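Local structure of NAD-dependent epimerase/dehydratase (Bacteroides thetaiotaomicron, 3DHN) at residues L25-R36 and I43-A53; V104-G112 and M201-H211. The protein is a putative epimerase of the Rossmann-fold dehydrogenase class, probably an NAD(P)-dependent oxidoreductase, whose exact substrate and reaction are not established. All coordinates share one frame; numbering follows the deposited sequence.

Contact 1 (L25-R36 and I43-A53)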
loop_
_atom_site.group_PDB
_atom_site.type_symbol
_atom_site.label_atom_id
_atom_site.label_comp_id
_atom_site.label_asym_id
_atom_site.label_seq_id
_atom_site.Cartn_x
_atom_site.Cartn_y
_atom_site.Cartn_z
ATOM N N LEU A 25 -7.530 -5.413 12.348
ATOM C CA LEU A 25 -8.027 -5.619 13.705
ATOM C C LEU A 25 -9.035 -6.765 13.721
ATOM O O LEU A 25 -9.016 -7.605 14.621
ATOM C CB LEU A 25 -8.678 -4.340 14.238
ATOM C CG LEU A 25 -7.731 -3.154 14.440
ATOM C CD1 LEU A 25 -8.540 -1.880 14.632
ATOM C CD2 LEU A 25 -6.825 -3.415 15.649
ATOM N N ASN A 26 -9.904 -6.803 12.714
ATOM C CA ASN A 26 -10.921 -7.846 12.615
ATOM C C ASN A 26 -10.321 -9.246 12.504
ATOM O O ASN A 26 -11.005 -10.245 12.736
ATOM C CB ASN A 26 -11.824 -7.607 11.394
ATOM C CG ASN A 26 -12.808 -6.465 11.597
ATOM O OD1 ASN A 26 -13.599 -6.150 10.705
ATOM N ND2 ASN A 26 -12.770 -5.843 12.768
ATOM N N ARG A 27 -9.046 -9.320 12.146
ATOM C CA ARG A 27 -8.407 -10.617 11.985
ATOM C C ARG A 27 -7.395 -10.981 13.066
ATOM O O ARG A 27 -6.548 -11.861 12.880
ATOM C CB ARG A 27 -7.812 -10.720 10.575
ATOM C CG ARG A 27 -8.904 -10.838 9.509
ATOM C CD ARG A 27 -8.408 -10.613 8.084
ATOM N NE ARG A 27 -7.575 -11.705 7.584
ATOM C CZ ARG A 27 -7.174 -11.816 6.319
ATOM N NH1 ARG A 27 -7.528 -10.902 5.422
ATOM N NH2 ARG A 27 -6.420 -12.843 5.947
ATOM N N GLY A 28 -7.492 -10.287 14.194
ATOM C CA GLY A 28 -6.648 -10.591 15.333
ATOM C C GLY A 28 -5.278 -9.973 15.477
ATOM O O GLY A 28 -4.514 -10.398 16.341
ATOM N N PHE A 29 -4.960 -8.975 14.666
ATOM C CA PHE A 29 -3.656 -8.338 14.753
ATOM C C PHE A 29 -3.617 -7.198 15.752
ATOM O O PHE A 29 -4.609 -6.492 15.951
ATOM C CB PHE A 29 -3.237 -7.812 13.376
ATOM C CG PHE A 29 -2.857 -8.892 12.407
ATOM C CD1 PHE A 29 -1.570 -9.420 12.402
ATOM C CD2 PHE A 29 -3.796 -9.411 11.531
ATOM C CE1 PHE A 29 -1.225 -10.458 11.536
ATOM C CE2 PHE A 29 -3.463 -10.450 10.660
ATOM C CZ PHE A 29 -2.175 -10.972 10.664
ATOM N N GLU A 30 -2.462 -7.025 16.385
ATOM C CA GLU A 30 -2.265 -5.935 17.338
ATOM C C GLU A 30 -1.679 -4.822 16.477
ATOM O O GLU A 30 -0.596 -4.962 15.907
ATOM C CB GLU A 30 -1.302 -6.378 18.438
ATOM C CG GLU A 30 -1.713 -7.719 19.039
ATOM C CD GLU A 30 -1.609 -7.753 20.548
ATOM O OE1 GLU A 30 -0.499 -8.001 21.067
ATOM O OE2 GLU A 30 -2.643 -7.524 21.214
ATOM N N VAL A 31 -2.398 -3.711 16.377
ATOM C CA VAL A 31 -1.969 -2.639 15.496
ATOM C C VAL A 31 -1.640 -1.289 16.102
ATOM O O VAL A 31 -2.335 -0.809 16.999
ATOM C CB VAL A 31 -3.054 -2.397 14.397
ATOM C CG1 VAL A 31 -2.529 -1.459 13.316
ATOM C CG2 VAL A 31 -3.507 -3.718 13.801
ATOM N N THR A 32 -0.569 -0.680 15.599
ATOM C CA THR A 32 -0.181 0.655 16.013
ATOM C C THR A 32 -0.418 1.517 14.774
ATOM O O THR A 32 0.343 1.457 13.799
ATOM C CB THR A 32 1.299 0.750 16.419
ATOM O OG1 THR A 32 1.528 -0.062 17.576
ATOM C CG2 THR A 32 1.663 2.190 16.750
ATOM N N ALA A 33 -1.494 2.297 14.801
ATOM C CA ALA A 33 -1.840 3.161 13.683
ATOM C C ALA A 33 -1.194 4.522 13.848
ATOM O O ALA A 33 -1.297 5.139 14.904
ATOM C CB ALA A 33 -3.356 3.308 13.584
ATOM N N VAL A 34 -0.527 4.988 12.798
ATOM C CA VAL A 34 0.132 6.287 12.831
ATOM C C VAL A 34 -0.588 7.219 11.865
ATOM O O VAL A 34 -0.667 6.942 10.664
ATOM C CB VAL A 34 1.612 6.174 12.421
ATOM C CG1 VAL A 34 2.334 7.468 12.737
ATOM C CG2 VAL A 34 2.266 5.004 13.143
ATOM N N VAL A 35 -1.107 8.326 12.391
ATOM C CA VAL A 35 -1.850 9.285 11.576
ATOM C C VAL A 35 -1.543 10.726 11.966
ATOM O O VAL A 35 -0.960 10.976 13.017
ATOM C CB VAL A 35 -3.363 9.064 11.742
ATOM C CG1 VAL A 35 -3.749 7.679 11.242
ATOM C CG2 VAL A 35 -3.749 9.222 13.223
ATOM N N ARG A 36 -1.934 11.671 11.117
ATOM C CA ARG A 36 -1.711 13.085 11.412
ATOM C C ARG A 36 -2.782 13.639 12.344
ATOM O O ARG A 36 -2.512 14.553 13.119
ATOM C CB ARG A 36 -1.708 13.932 10.135
ATOM C CG ARG A 36 -0.339 14.102 9.480
ATOM C CD ARG A 36 -0.407 15.088 8.313
ATOM N NE ARG A 36 0.821 15.091 7.523
ATOM C CZ ARG A 36 1.028 15.862 6.459
ATOM N NH1 ARG A 36 0.085 16.701 6.053
ATOM N NH2 ARG A 36 2.173 15.786 5.794
ATOM N N ILE A 43 -12.203 4.317 16.804
ATOM C CA ILE A 43 -12.238 2.876 16.996
ATOM C C ILE A 43 -11.829 2.547 18.427
ATOM O O ILE A 43 -10.859 3.097 18.954
ATOM C CB ILE A 43 -11.294 2.157 16.012
ATOM C CG1 ILE A 43 -11.880 2.224 14.599
ATOM C CG2 ILE A 43 -11.086 0.708 16.444
ATOM C CD1 ILE A 43 -11.014 1.581 13.547
ATOM N N GLU A 44 -12.579 1.646 19.049
ATOM C CA GLU A 44 -12.316 1.242 20.421
ATOM C C GLU A 44 -11.971 -0.246 20.413
ATOM O O GLU A 44 -12.815 -1.089 20.093
ATOM C CB GLU A 44 -13.563 1.521 21.262
ATOM C CG GLU A 44 -13.327 1.644 22.748
ATOM C CD GLU A 44 -14.566 2.142 23.471
ATOM O OE1 GLU A 44 -14.916 3.334 23.309
ATOM O OE2 GLU A 44 -15.196 1.340 24.196
ATOM N N ASN A 45 -10.724 -0.558 20.753
ATOM C CA ASN A 45 -10.230 -1.936 20.752
ATOM C C ASN A 45 -8.909 -2.000 21.521
ATOM O O ASN A 45 -8.026 -1.169 21.319
ATOM C CB ASN A 45 -10.045 -2.385 19.297
ATOM C CG ASN A 45 -9.271 -3.681 19.165
ATOM O OD1 ASN A 45 -8.098 -3.753 19.519
ATOM N ND2 ASN A 45 -9.923 -4.710 18.640
ATOM N N GLU A 46 -8.775 -2.984 22.404
ATOM C CA GLU A 46 -7.561 -3.105 23.208
ATOM C C GLU A 46 -6.307 -3.485 22.422
ATOM O O GLU A 46 -5.197 -3.397 22.938
ATOM C CB GLU A 46 -7.771 -4.106 24.346
ATOM C CG GLU A 46 -7.896 -5.551 23.904
ATOM C CD GLU A 46 -7.595 -6.523 25.030
ATOM O OE1 GLU A 46 -7.310 -6.063 26.160
ATOM O OE2 GLU A 46 -7.638 -7.748 24.786
ATOM N N HIS A 47 -6.481 -3.911 21.177
ATOM C CA HIS A 47 -5.355 -4.286 20.328
ATOM C C HIS A 47 -4.959 -3.117 19.433
ATOM O O HIS A 47 -4.292 -3.308 18.418
ATOM C CB HIS A 47 -5.728 -5.478 19.446
ATOM C CG HIS A 47 -5.852 -6.771 20.187
ATOM N ND1 HIS A 47 -6.656 -6.923 21.296
ATOM C CD2 HIS A 47 -5.287 -7.981 19.963
ATOM C CE1 HIS A 47 -6.582 -8.171 21.722
ATOM N NE2 HIS A 47 -5.758 -8.834 20.930
ATOM N N LEU A 48 -5.362 -1.907 19.812
ATOM C CA LEU A 48 -5.057 -0.728 19.006
ATOM C C LEU A 48 -4.404 0.440 19.739
ATOM O O LEU A 48 -4.852 0.851 20.814
ATOM C CB LEU A 48 -6.335 -0.219 18.323
ATOM C CG LEU A 48 -6.238 1.072 17.492
ATOM C CD1 LEU A 48 -5.361 0.842 16.263
ATOM C CD2 LEU A 48 -7.632 1.517 17.068
ATOM N N LYS A 49 -3.345 0.974 19.136
ATOM C CA LYS A 49 -2.635 2.135 19.661
ATOM C C LYS A 49 -2.562 3.172 18.548
ATOM O O LYS A 49 -2.180 2.855 17.418
ATOM C CB LYS A 49 -1.208 1.789 20.086
ATOM C CG LYS A 49 -1.090 0.872 21.278
ATOM C CD LYS A 49 0.381 0.636 21.583
ATOM C CE LYS A 49 0.595 -0.630 22.389
ATOM N NZ LYS A 49 2.007 -1.096 22.272
ATOM N N VAL A 50 -2.922 4.409 18.868
ATOM C CA VAL A 50 -2.898 5.491 17.892
ATOM C C VAL A 50 -1.756 6.446 18.217
ATOM O O VAL A 50 -1.642 6.922 19.343
ATOM C CB VAL A 50 -4.229 6.275 17.899
ATOM C CG1 VAL A 50 -4.224 7.326 16.786
ATOM C CG2 VAL A 50 -5.397 5.312 17.728
ATOM N N LYS A 51 -0.915 6.729 17.230
ATOM C CA LYS A 51 0.221 7.617 17.454
ATOM C C LYS A 51 0.461 8.599 16.319
ATOM O O LYS A 51 0.088 8.343 15.173
ATOM C CB LYS A 51 1.503 6.799 17.659
ATOM C CG LYS A 51 1.549 5.937 18.919
ATOM C CD LYS A 51 2.922 5.270 19.055
ATOM C CE LYS A 51 3.078 4.511 20.369
ATOM N NZ LYS A 51 2.272 3.257 20.418
ATOM N N LYS A 52 1.098 9.720 16.660
ATOM C CA LYS A 52 1.465 10.751 15.693
ATOM C C LYS A 52 2.958 10.626 15.427
ATOM O O LYS A 52 3.741 10.372 16.346
ATOM C CB LYS A 52 1.194 12.164 16.232
ATOM C CG LYS A 52 -0.235 12.643 16.075
ATOM C CD LYS A 52 -0.430 14.058 16.622
ATOM C CE LYS A 52 0.320 15.100 15.799
ATOM N NZ LYS A 52 0.028 16.498 16.243
ATOM N N ALA A 53 3.351 10.799 14.173
ATOM C CA ALA A 53 4.757 10.726 13.807
ATOM C C ALA A 53 5.017 11.610 12.599
ATOM O O ALA A 53 4.135 11.807 11.767
ATOM C CB ALA A 53 5.153 9.284 13.500
#

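Contact 2 (V104-G112 and M201-H211)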
loop_
_atom_site.group_PDB
_atom_site.type_symbol
_atom_site.label_atom_id
_atom_site.label_comp_id
_atom_site.label_asym_id
_atom_site.label_seq_id
_atom_site.Cartn_x
_atom_site.Cartn_y
_atom_site.Cartn_z
ATOM N N VAL A 104 13.130 -4.190 11.358
ATOM C CA VAL A 104 12.053 -5.065 10.885
ATOM C C VAL A 104 12.439 -5.662 9.530
ATOM O O VAL A 104 13.064 -5.002 8.694
ATOM C CB VAL A 104 10.704 -4.312 10.770
ATOM C CG1 VAL A 104 10.609 -3.228 11.850
ATOM C CG2 VAL A 104 10.534 -3.745 9.395
ATOM N N ASN A 105 12.062 -6.917 9.320
ATOM C CA ASN A 105 12.408 -7.630 8.099
ATOM C C ASN A 105 11.330 -7.706 7.014
ATOM O O ASN A 105 11.600 -8.201 5.919
ATOM C CB ASN A 105 12.850 -9.051 8.460
ATOM C CG ASN A 105 13.964 -9.075 9.502
ATOM O OD1 ASN A 105 15.030 -8.485 9.305
ATOM N ND2 ASN A 105 13.719 -9.761 10.615
ATOM N N ARG A 106 10.129 -7.219 7.312
ATOM C CA ARG A 106 9.020 -7.267 6.358
ATOM C C ARG A 106 8.311 -5.916 6.226
ATOM O O ARG A 106 7.812 -5.365 7.208
ATOM C CB ARG A 106 8.020 -8.328 6.813
ATOM C CG ARG A 106 6.829 -8.528 5.904
ATOM C CD ARG A 106 7.069 -9.610 4.860
ATOM N NE ARG A 106 5.798 -10.062 4.300
ATOM C CZ ARG A 106 5.641 -10.561 3.078
ATOM N NH1 ARG A 106 6.681 -10.688 2.259
ATOM N NH2 ARG A 106 4.428 -10.906 2.665
ATOM N N PHE A 107 8.253 -5.399 5.002
ATOM C CA PHE A 107 7.628 -4.105 4.730
ATOM C C PHE A 107 6.684 -4.209 3.535
ATOM O O PHE A 107 7.097 -4.632 2.456
ATOM C CB PHE A 107 8.734 -3.074 4.446
ATOM C CG PHE A 107 8.236 -1.720 4.005
ATOM C CD1 PHE A 107 7.488 -0.919 4.860
ATOM C CD2 PHE A 107 8.570 -1.220 2.746
ATOM C CE1 PHE A 107 7.082 0.356 4.471
ATOM C CE2 PHE A 107 8.166 0.054 2.348
ATOM C CZ PHE A 107 7.426 0.842 3.210
ATOM N N LEU A 108 5.417 -3.846 3.736
ATOM C CA LEU A 108 4.420 -3.879 2.657
ATOM C C LEU A 108 3.971 -2.451 2.364
ATOM O O LEU A 108 3.660 -1.685 3.279
ATOM C CB LEU A 108 3.216 -4.735 3.052
ATOM C CG LEU A 108 3.503 -6.207 3.380
ATOM C CD1 LEU A 108 3.687 -6.368 4.892
ATOM C CD2 LEU A 108 2.350 -7.070 2.904
HETATM N N MSE A 109 3.932 -2.090 1.089
HETATM C CA MSE A 109 3.567 -0.733 0.703
HETATM C C MSE A 109 2.395 -0.646 -0.268
HETATM O O MSE A 109 2.281 -1.438 -1.198
HETATM C CB MSE A 109 4.793 -0.055 0.078
HETATM C CG MSE A 109 4.643 1.431 -0.244
HETATM SE SE MSE A 109 6.250 2.181 -1.083
HETATM C CE MSE A 109 5.557 3.911 -1.611
ATOM N N VAL A 110 1.507 0.313 -0.041
ATOM C CA VAL A 110 0.388 0.517 -0.953
ATOM C C VAL A 110 0.997 1.192 -2.186
ATOM O O VAL A 110 1.565 2.279 -2.086
ATOM C CB VAL A 110 -0.675 1.450 -0.339
ATOM C CG1 VAL A 110 -1.765 1.760 -1.368
ATOM C CG2 VAL A 110 -1.268 0.803 0.908
ATOM N N GLY A 111 0.905 0.538 -3.337
ATOM C CA GLY A 111 1.461 1.105 -4.549
ATOM C C GLY A 111 0.424 1.808 -5.408
ATOM O O GLY A 111 -0.623 2.213 -4.915
ATOM N N GLY A 112 0.730 1.954 -6.697
ATOM C CA GLY A 112 -0.181 2.606 -7.628
ATOM C C GLY A 112 -0.317 1.773 -8.888
ATOM O O GLY A 112 0.314 0.727 -9.003
HETATM N N MSE A 201 -4.351 -7.432 0.975
HETATM C CA MSE A 201 -3.132 -6.965 1.633
HETATM C C MSE A 201 -2.904 -7.691 2.961
HETATM O O MSE A 201 -1.781 -8.087 3.268
HETATM C CB MSE A 201 -3.199 -5.454 1.878
HETATM C CG MSE A 201 -1.978 -4.879 2.575
HETATM SE SE MSE A 201 -0.349 -4.933 1.503
HETATM C CE MSE A 201 -0.193 -3.034 1.103
ATOM N N ILE A 202 -3.952 -7.853 3.762
ATOM C CA ILE A 202 -3.785 -8.554 5.034
ATOM C C ILE A 202 -3.551 -10.053 4.806
ATOM O O ILE A 202 -2.908 -10.711 5.618
ATOM C CB ILE A 202 -4.980 -8.318 5.984
ATOM C CG1 ILE A 202 -5.129 -6.815 6.248
ATOM C CG2 ILE A 202 -4.724 -9.009 7.341
ATOM C CD1 ILE A 202 -3.821 -6.133 6.670
ATOM N N ASP A 203 -4.064 -10.587 3.699
ATOM C CA ASP A 203 -3.833 -11.996 3.354
ATOM C C ASP A 203 -2.327 -12.198 3.104
ATOM O O ASP A 203 -1.750 -13.211 3.517
ATOM C CB ASP A 203 -4.585 -12.379 2.077
ATOM C CG ASP A 203 -6.031 -12.751 2.331
ATOM O OD1 ASP A 203 -6.477 -12.684 3.501
ATOM O OD2 ASP A 203 -6.717 -13.113 1.355
ATOM N N GLU A 204 -1.704 -11.235 2.414
ATOM C CA GLU A 204 -0.272 -11.295 2.105
ATOM C C GLU A 204 0.545 -11.154 3.388
ATOM O O GLU A 204 1.610 -11.750 3.536
ATOM C CB GLU A 204 0.100 -10.188 1.105
ATOM C CG GLU A 204 1.578 -10.128 0.709
ATOM C CD GLU A 204 2.127 -11.449 0.177
ATOM O OE1 GLU A 204 1.373 -12.205 -0.468
ATOM O OE2 GLU A 204 3.326 -11.727 0.391
ATOM N N LEU A 205 0.029 -10.364 4.317
ATOM C CA LEU A 205 0.676 -10.153 5.602
ATOM C C LEU A 205 0.607 -11.427 6.450
ATOM O O LEU A 205 1.606 -11.865 7.024
ATOM C CB LEU A 205 -0.023 -9.020 6.346
ATOM C CG LEU A 205 0.365 -8.825 7.816
ATOM C CD1 LEU A 205 1.710 -8.121 7.909
ATOM C CD2 LEU A 205 -0.712 -8.016 8.514
ATOM N N GLU A 206 -0.579 -12.022 6.518
ATOM C CA GLU A 206 -0.798 -13.225 7.311
ATOM C C GLU A 206 -0.171 -14.496 6.715
ATOM O O GLU A 206 0.397 -15.306 7.444
ATOM C CB GLU A 206 -2.300 -13.423 7.525
ATOM C CG GLU A 206 -2.673 -14.558 8.466
ATOM C CD GLU A 206 -4.175 -14.644 8.696
ATOM O OE1 GLU A 206 -4.717 -13.833 9.480
ATOM O OE2 GLU A 206 -4.818 -15.519 8.081
ATOM N N HIS A 207 -0.289 -14.673 5.402
ATOM C CA HIS A 207 0.281 -15.838 4.720
ATOM C C HIS A 207 1.099 -15.383 3.513
ATOM O O HIS A 207 0.614 -15.371 2.384
ATOM C CB HIS A 207 -0.824 -16.784 4.248
ATOM C CG HIS A 207 -1.599 -17.411 5.362
ATOM N ND1 HIS A 207 -0.992 -18.076 6.408
ATOM C CD2 HIS A 207 -2.931 -17.485 5.591
ATOM C CE1 HIS A 207 -1.918 -18.532 7.232
ATOM N NE2 HIS A 207 -3.103 -18.187 6.760
ATOM N N PRO A 208 2.360 -15.004 3.742
ATOM C CA PRO A 208 3.269 -14.533 2.691
ATOM C C PRO A 208 3.413 -15.412 1.447
ATOM O O PRO A 208 3.729 -16.600 1.540
ATOM C CB PRO A 208 4.593 -14.372 3.431
ATOM C CG PRO A 208 4.159 -13.998 4.810
ATOM C CD PRO A 208 3.014 -14.946 5.062
ATOM N N LYS A 209 3.182 -14.800 0.287
ATOM C CA LYS A 209 3.304 -15.471 -1.002
ATOM C C LYS A 209 4.274 -14.691 -1.893
ATOM O O LYS A 209 4.743 -15.202 -2.908
ATOM C CB LYS A 209 1.949 -15.559 -1.713
ATOM C CG LYS A 209 0.948 -16.499 -1.066
ATOM C CD LYS A 209 1.486 -17.915 -1.033
ATOM C CE LYS A 209 0.593 -18.832 -0.213
ATOM N NZ LYS A 209 1.196 -20.192 -0.079
ATOM N N HIS A 210 4.563 -13.448 -1.513
ATOM C CA HIS A 210 5.456 -12.606 -2.298
ATOM C C HIS A 210 6.647 -12.070 -1.509
ATOM O O HIS A 210 6.535 -11.770 -0.316
ATOM C CB HIS A 210 4.676 -11.435 -2.907
ATOM C CG HIS A 210 3.625 -11.858 -3.884
ATOM N ND1 HIS A 210 2.300 -12.013 -3.538
ATOM C CD2 HIS A 210 3.712 -12.181 -5.196
ATOM C CE1 HIS A 210 1.616 -12.412 -4.595
ATOM N NE2 HIS A 210 2.450 -12.522 -5.615
ATOM N N HIS A 211 7.781 -11.944 -2.194
ATOM C CA HIS A 211 9.009 -11.448 -1.573
ATOM C C HIS A 211 9.815 -10.540 -2.490
ATOM O O HIS A 211 10.162 -10.920 -3.609
ATOM C CB HIS A 211 9.886 -12.629 -1.143
ATOM C CG HIS A 211 9.172 -13.616 -0.277
ATOM N ND1 HIS A 211 8.885 -13.369 1.048
ATOM C CD2 HIS A 211 8.632 -14.825 -0.562
ATOM C CE1 HIS A 211 8.196 -14.382 1.544
ATOM N NE2 HIS A 211 8.029 -15.280 0.587
HETATM O O HOH W 1 4.004 -10.386 6.648
#

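Contact 1 (L25-R36 and I43-A53)
The imidazole of H47 lies beneath the carboxylate of E30, whose OE2 stands over one ring face, 3.0 Å from H47 CD2, with the carboxylate and ring planes 66° apart. This overlap sits at the start of a parallel strand pair, 30-34 and 48-51, at the edge of the Rossmann-type sheet, where 48-51 is the outermost strand on this side within the chain and 30-34 pairs on its other flank with strand 6-10. The strand axes run 4.7 Å apart and 16° from parallel. Five backbone hydrogen bonds join them in the alternating parallel pattern, from V31 N to H47 O through to V35 N to K51 O. V31 and A33 direct their side chains to the same face as L48 and V50, and helix 14-25 packs there, L21 touching both A33 and L48; across the strands L48 CD1 approaches A33 CB at 4.2 Å. At the end of that helix, L25 meets I43 tip to tip, CD1 against CG2, while its other methyl, CD2, rests on L48 CB. Were H47 an alanine, the E30 carboxylate would probably lose the ring beneath it and be freer to turn, although the backbone bond through the carbonyl could remain. On the face of T32 and K49, V34 extends CG1 anti to its own nitrogen (chi1 -168°), which carries this methyl toward the far end of the pair and to a tight 3.4 Å from A53 CB.

Contact 2 (V104-G112 and M201-H211)
E204 OE2 accepts three hydrogen bonds, from R106 NH2 at 2.7 Å and from the backbone nitrogens K209 N and H210 N. The arginine arrives on the anti side of this oxygen and both amides on the syn side, all three somewhat tilted out of the carboxylate plane. The R106 NH2 bond is a salt bridge, with the acceptor close to the guanidinium plane. The grip joins a central strand of the Rossmann-type sheet, 106-110, to the C-terminal end of helix 194-206, whose segment 201-206 runs antiparallel to the strand at 171°, the axes 10.2 Å apart. R106 reaches the helix end because its CG is anti to the backbone N (chi1 -178°) and the chain then bends at chi2. NH1 donates almost straight to H210 O (2.8 Å, 173° at the hydrogen), and also forms a salt bridge to D156, which accepts from H211 ND1 as well. NH2 also donates to E204 O, from above its carbonyl plane, P208 CB covers one guanidinium face, and a water accepts from R106 NE and donates to L205 O. The second carboxylate oxygen, E204 OE1, takes a bond from H210 ND1, whose ring stacks on F215. Further along the strand the contact turns apolar: L108 CD1 abuts L205 CD1 at 4.0 Å, while L108 CD2 lies 3.7 Å from the selenium of M201, a selenomethionine. Bent at chi2 and chi3, that chain brings its methyl CE to within 4.0 Å of V110 CG2.

How the contacts relate
Both contacts reach the same sheet, at different depths: contact 1 is centred about 17 Å from the centre of the chain, contact 2 about 9 Å, and the two centres are 18 Å apart. At the edge, strand meets strand through main-chain bonds, and many touching side chains are at least partly exposed. In the interior, strand meets helix mainly through side chains, and there the buried R106 charge is met by a carboxylate and carbonyl oxygens. Helix 14-25 borders both, touching L48 in one and M201 in the other. They also meet directly, where R27 NH2 forms a salt bridge with D203 OD1 at 2.5 Å.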